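Local coordinates for major capsid protein (Faustovirus, PDB 5J7O) that probably forms the trimeric double jelly-roll capsomers from which the outer protein shell of this large double-stranded DNA virus is built, at residues 432-437 against 593-598; 447-452 against 522-527. All blocks are in the same frame, centred on the assembly; numbering follows the deposited sequence.

Contact 1 of 2, residues 432-437 against 593-598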
# COMPACT_ATOMS: atom_id res chain seq x y z
N ALA B 432 7.61 34.25 11.36
CA ALA B 432 6.56 33.98 12.32
C ALA B 432 5.55 35.11 12.25
O ALA B 432 5.92 36.28 12.15
CB ALA B 432 7.12 33.86 13.75
N ASP B 433 4.26 34.76 12.29
CA ASP B 433 3.23 35.78 12.15
C ASP B 433 1.92 35.27 12.74
O ASP B 433 1.73 34.07 12.93
CB ASP B 433 3.03 36.19 10.69
CG ASP B 433 2.39 37.55 10.55
OD1 ASP B 433 1.93 38.11 11.57
OD2 ASP B 433 2.33 38.07 9.41
N GLN B 434 1.03 36.22 13.02
CA GLN B 434 -0.30 35.96 13.56
C GLN B 434 -1.30 36.47 12.54
O GLN B 434 -1.40 37.68 12.31
CB GLN B 434 -0.49 36.64 14.92
CG GLN B 434 0.66 36.42 15.90
CD GLN B 434 1.88 37.28 15.61
OE1 GLN B 434 1.75 38.48 15.34
NE2 GLN B 434 3.06 36.68 15.64
N VAL B 435 -2.04 35.56 11.91
CA VAL B 435 -2.83 35.86 10.72
C VAL B 435 -4.30 35.82 11.10
O VAL B 435 -4.86 34.75 11.39
CB VAL B 435 -2.52 34.87 9.59
CG1 VAL B 435 -3.25 35.28 8.32
CG2 VAL B 435 -1.02 34.80 9.35
N LEU B 436 -4.94 36.99 11.09
CA LEU B 436 -6.38 37.06 11.30
C LEU B 436 -7.10 36.36 10.15
O LEU B 436 -6.78 36.58 8.98
CB LEU B 436 -6.84 38.51 11.41
CG LEU B 436 -8.35 38.72 11.51
CD1 LEU B 436 -8.89 38.23 12.84
CD2 LEU B 436 -8.72 40.18 11.28
N GLN B 437 -8.08 35.53 10.49
CA GLN B 437 -8.84 34.75 9.51
C GLN B 437 -10.15 35.48 9.25
O GLN B 437 -11.16 35.24 9.90
CB GLN B 437 -9.06 33.33 10.01
CG GLN B 437 -7.77 32.61 10.37
CD GLN B 437 -6.89 32.35 9.17
OE1 GLN B 437 -7.37 31.90 8.13
NE2 GLN B 437 -5.61 32.65 9.29
N TYR B 593 -7.44 33.95 15.08
CA TYR B 593 -6.04 34.05 14.70
C TYR B 593 -5.40 32.67 14.64
O TYR B 593 -5.57 31.86 15.56
CB TYR B 593 -5.26 34.94 15.67
CG TYR B 593 -5.57 36.41 15.52
CD1 TYR B 593 -6.66 36.98 16.16
CD2 TYR B 593 -4.77 37.23 14.73
CE1 TYR B 593 -6.94 38.33 16.03
CE2 TYR B 593 -5.04 38.57 14.59
CZ TYR B 593 -6.13 39.12 15.24
OH TYR B 593 -6.41 40.46 15.10
N ILE B 594 -4.66 32.42 13.57
CA ILE B 594 -3.79 31.26 13.45
C ILE B 594 -2.35 31.77 13.45
O ILE B 594 -1.96 32.54 12.57
CB ILE B 594 -4.08 30.45 12.17
CG1 ILE B 594 -5.49 29.87 12.21
CG2 ILE B 594 -3.05 29.34 11.99
CD1 ILE B 594 -5.87 29.10 10.97
N GLU B 595 -1.58 31.34 14.44
CA GLU B 595 -0.21 31.80 14.62
C GLU B 595 0.75 30.67 14.27
O GLU B 595 0.54 29.52 14.68
CB GLU B 595 0.03 32.27 16.06
CG GLU B 595 -1.00 33.27 16.54
CD GLU B 595 -0.77 33.70 17.97
OE1 GLU B 595 -1.64 34.40 18.53
OE2 GLU B 595 0.27 33.32 18.55
N TYR B 596 1.79 31.00 13.51
CA TYR B 596 2.76 30.01 13.05
C TYR B 596 4.17 30.51 13.32
O TYR B 596 4.42 31.71 13.44
CB TYR B 596 2.60 29.71 11.55
CG TYR B 596 3.10 30.83 10.66
CD1 TYR B 596 4.42 30.84 10.21
CD2 TYR B 596 2.27 31.87 10.27
CE1 TYR B 596 4.89 31.86 9.40
CE2 TYR B 596 2.73 32.89 9.46
CZ TYR B 596 4.04 32.88 9.03
OH TYR B 596 4.51 33.89 8.22
N THR B 597 5.10 29.55 13.39
CA THR B 597 6.53 29.83 13.32
C THR B 597 7.12 28.93 12.25
O THR B 597 6.71 27.78 12.09
CB THR B 597 7.22 29.59 14.67
OG1 THR B 597 6.79 28.34 15.22
CG2 THR B 597 6.91 30.72 15.64
N SER B 598 8.09 29.47 11.50
CA SER B 598 8.63 28.79 10.34
C SER B 598 10.15 28.83 10.36
O SER B 598 10.75 29.84 10.73
CB SER B 598 8.11 29.44 9.04
OG SER B 598 8.62 28.76 7.90

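Contact 2 of 2, residues 447-452 against 522-527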
# COMPACT_ATOMS: atom_id res chain seq x y z
N ILE B 447 -10.39 23.12 10.32
CA ILE B 447 -9.68 23.97 9.37
C ILE B 447 -8.51 23.19 8.79
O ILE B 447 -7.67 22.67 9.54
CB ILE B 447 -9.17 25.27 10.04
CG1 ILE B 447 -10.33 26.08 10.62
CG2 ILE B 447 -8.38 26.11 9.04
CD1 ILE B 447 -9.91 27.33 11.35
N TYR B 448 -8.43 23.13 7.46
CA TYR B 448 -7.24 22.62 6.80
C TYR B 448 -6.21 23.74 6.70
O TYR B 448 -6.55 24.86 6.31
CB TYR B 448 -7.58 22.09 5.40
CG TYR B 448 -8.72 21.10 5.34
CD1 TYR B 448 -9.98 21.49 4.90
CD2 TYR B 448 -8.54 19.77 5.70
CE1 TYR B 448 -11.03 20.59 4.83
CE2 TYR B 448 -9.59 18.86 5.63
CZ TYR B 448 -10.83 19.28 5.20
OH TYR B 448 -11.87 18.39 5.13
N LEU B 449 -4.96 23.44 7.05
CA LEU B 449 -3.93 24.46 7.13
C LEU B 449 -2.69 24.03 6.36
O LEU B 449 -2.35 22.84 6.30
CB LEU B 449 -3.55 24.77 8.58
CG LEU B 449 -2.54 25.90 8.80
CD1 LEU B 449 -3.10 27.23 8.30
CD2 LEU B 449 -2.13 26.00 10.26
N GLY B 450 -2.01 25.01 5.78
CA GLY B 450 -0.75 24.77 5.10
C GLY B 450 -0.04 26.07 4.80
O GLY B 450 -0.67 27.14 4.73
N LEU B 451 1.28 25.97 4.64
CA LEU B 451 2.13 27.11 4.28
C LEU B 451 2.90 26.69 3.04
O LEU B 451 4.01 26.14 3.13
CB LEU B 451 3.06 27.50 5.44
CG LEU B 451 3.88 28.78 5.28
CD1 LEU B 451 2.98 29.98 5.06
CD2 LEU B 451 4.77 28.99 6.49
N ARG B 452 2.32 26.94 1.87
CA ARG B 452 2.84 26.42 0.62
C ARG B 452 3.83 27.41 0.01
O ARG B 452 3.48 28.58 -0.20
CB ARG B 452 1.71 26.16 -0.36
CG ARG B 452 2.17 25.84 -1.77
CD ARG B 452 1.24 26.47 -2.80
NE ARG B 452 0.25 25.53 -3.31
CZ ARG B 452 -0.78 25.89 -4.07
NH1 ARG B 452 -0.96 27.16 -4.39
NH2 ARG B 452 -1.63 24.97 -4.51
N GLU B 522 9.65 20.83 5.85
CA GLU B 522 8.46 21.42 6.44
C GLU B 522 8.59 22.94 6.53
O GLU B 522 9.65 23.47 6.86
CB GLU B 522 8.21 20.83 7.84
CG GLU B 522 7.83 19.36 7.84
CD GLU B 522 7.66 18.79 9.24
OE1 GLU B 522 7.26 19.55 10.14
OE2 GLU B 522 7.93 17.59 9.43
N THR B 523 7.49 23.63 6.23
CA THR B 523 7.44 25.08 6.30
C THR B 523 6.81 25.60 7.58
O THR B 523 6.96 26.79 7.89
CB THR B 523 6.68 25.66 5.10
OG1 THR B 523 5.38 25.06 5.02
CG2 THR B 523 7.44 25.38 3.80
N LEU B 524 6.12 24.75 8.34
CA LEU B 524 5.51 25.12 9.60
C LEU B 524 6.20 24.37 10.73
O LEU B 524 6.30 23.14 10.69
CB LEU B 524 4.01 24.82 9.61
CG LEU B 524 3.12 25.64 8.66
CD1 LEU B 524 1.73 25.04 8.60
CD2 LEU B 524 3.06 27.09 9.11
N ASP B 525 6.67 25.11 11.74
CA ASP B 525 7.24 24.49 12.93
C ASP B 525 6.19 24.30 14.02
O ASP B 525 5.99 23.18 14.51
CB ASP B 525 8.41 25.33 13.46
CG ASP B 525 9.63 25.27 12.56
OD1 ASP B 525 9.79 24.26 11.84
OD2 ASP B 525 10.43 26.22 12.59
N THR B 526 5.52 25.38 14.40
CA THR B 526 4.49 25.34 15.43
C THR B 526 3.26 26.10 14.94
O THR B 526 3.35 26.97 14.08
CB THR B 526 4.97 25.96 16.75
OG1 THR B 526 5.08 27.38 16.61
CG2 THR B 526 6.33 25.39 17.16
N VAL B 527 2.11 25.75 15.51
CA VAL B 527 0.85 26.43 15.21
C VAL B 527 0.10 26.67 16.52
O VAL B 527 0.09 25.82 17.41
CB VAL B 527 -0.02 25.63 14.22
CG1 VAL B 527 -1.40 26.26 14.07
CG2 VAL B 527 0.67 25.56 12.86
O HOH W 1 2.53 23.58 5.39

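Contact 1 of 2, residues 432-437 against 593-598
Strands C (432-436) and H (592-597) of a viral jelly roll pair here, Asp433 and Val435 bonding to Tyr596 and Ile594 at the C edge of the four-stranded C-H-E-F sheet. The ladder is antiparallel, with two hydrogen-bonded pairs set between three non-hydrogen-bonded ones. Asp433 N reaches Tyr596 O at 3.3 Å, and Tyr596 N returns a straighter bond to Asp433 O at 3.1 Å (166° at the hydrogen). Next along, Val435 N lies 3.1 Å from Ile594 O, and Ile594 N 3.2 Å from Val435 O.

Side chains sort to the two faces of the sheet. One face carries Val435, Ile594 and Tyr596, directed at the facing B-I-D-G sheet, where they meet Leu609, Leu449 and Leu451 respectively. The Tyr596 side chain stands between its own backbone N and carbonyl carbon (chi1 74°), which swings the ring back across strand C: Asp433 N and Ala432 C lie over one face, offset toward the rim, and CE2 touches Asp433 CB at 3.5 Å. The phenol OH bonds to Asn430 O in the turn leading into strand C.

On the other face, Leu436 CD1 makes a CH-pi contact over the ring of Tyr593, 4.0 Å from its centroid. Gln434 and Glu595 meet through their aliphatic parts, CG to CG at 3.6 Å, with amide and carboxylate planes 85° apart; the carboxylate itself forms a salt bridge with Arg528 of strand E.

Back on the Ile594 side, Gln437 bends across Ile594 at about a right angle; its OE1 is held by Gln439 NE2 and Ser611 OG, and its NE2 donates to Val435 O at 3.1 Å. That carbonyl therefore accepts twice, Gln437 NE2 and Ile594 N arriving from opposite faces of its plane.

Contact 2 of 2, residues 447-452 against 522-527
Strand D of the jelly roll (444-453) meets the turn leading into strand E (526-531) where Thr523 hydrogen-bonds to the carbonyl of Leu451 in the interior between the two sheets. Thr523 OG1 donates to Leu451 O at 2.6 Å, lying in the carbonyl plane on a lone pair. A chi1 of 55° sets that hydroxyl between the threonine's own backbone N and carbonyl carbon, turned to strand D. A water completes the link: it accepts from Leu451 N at 2.8 Å and donates to Thr523 OG1 at 3.2 Å, so Leu451 O is met by the hydroxyl directly and Leu451 N through the water.

Around this polar patch the packing is aliphatic. The side chains of Leu451 and Leu524 pass at a slant, CD2 to CD2 at 3.7 Å, while Leu524 CD1 extends over Gly450 and toward Leu449 CD2. Further along, Leu449 and Val527 reach toward each other tip to tip, CD2 to CG2 at 3.8 Å.

Outside this shell, Leu567 of strand G packs on Leu449, Leu524 and Val527 alike, joining the two sheets. The turn is held against strand H by a classic beta bulge, Asp525 and Thr526 both facing Thr597. Next to the bulge, Ser598 OG hydrogen-bonds to Thr523 O, the oxygen against which Leu451 CD2 rests at 3.4 Å.

Contact 1 pairs neighbouring strands within one sheet, whereas contact 2 spans the space between the two sheets of the same jelly roll and is wholly buried. The first is therefore held mainly by a regular backbone ladder, with an outer face that is partly exposed and of mixed character; the second relies on leucine and valine packing plus one hydroxyl and a water. They share strand H as a go-between: Leu524 packs on Tyr596, and 526-527 begins the strand on the far side of 593-597 from 432-436. In sequence, 447-452 and 522-527 are nested within the loop closed by contact 1.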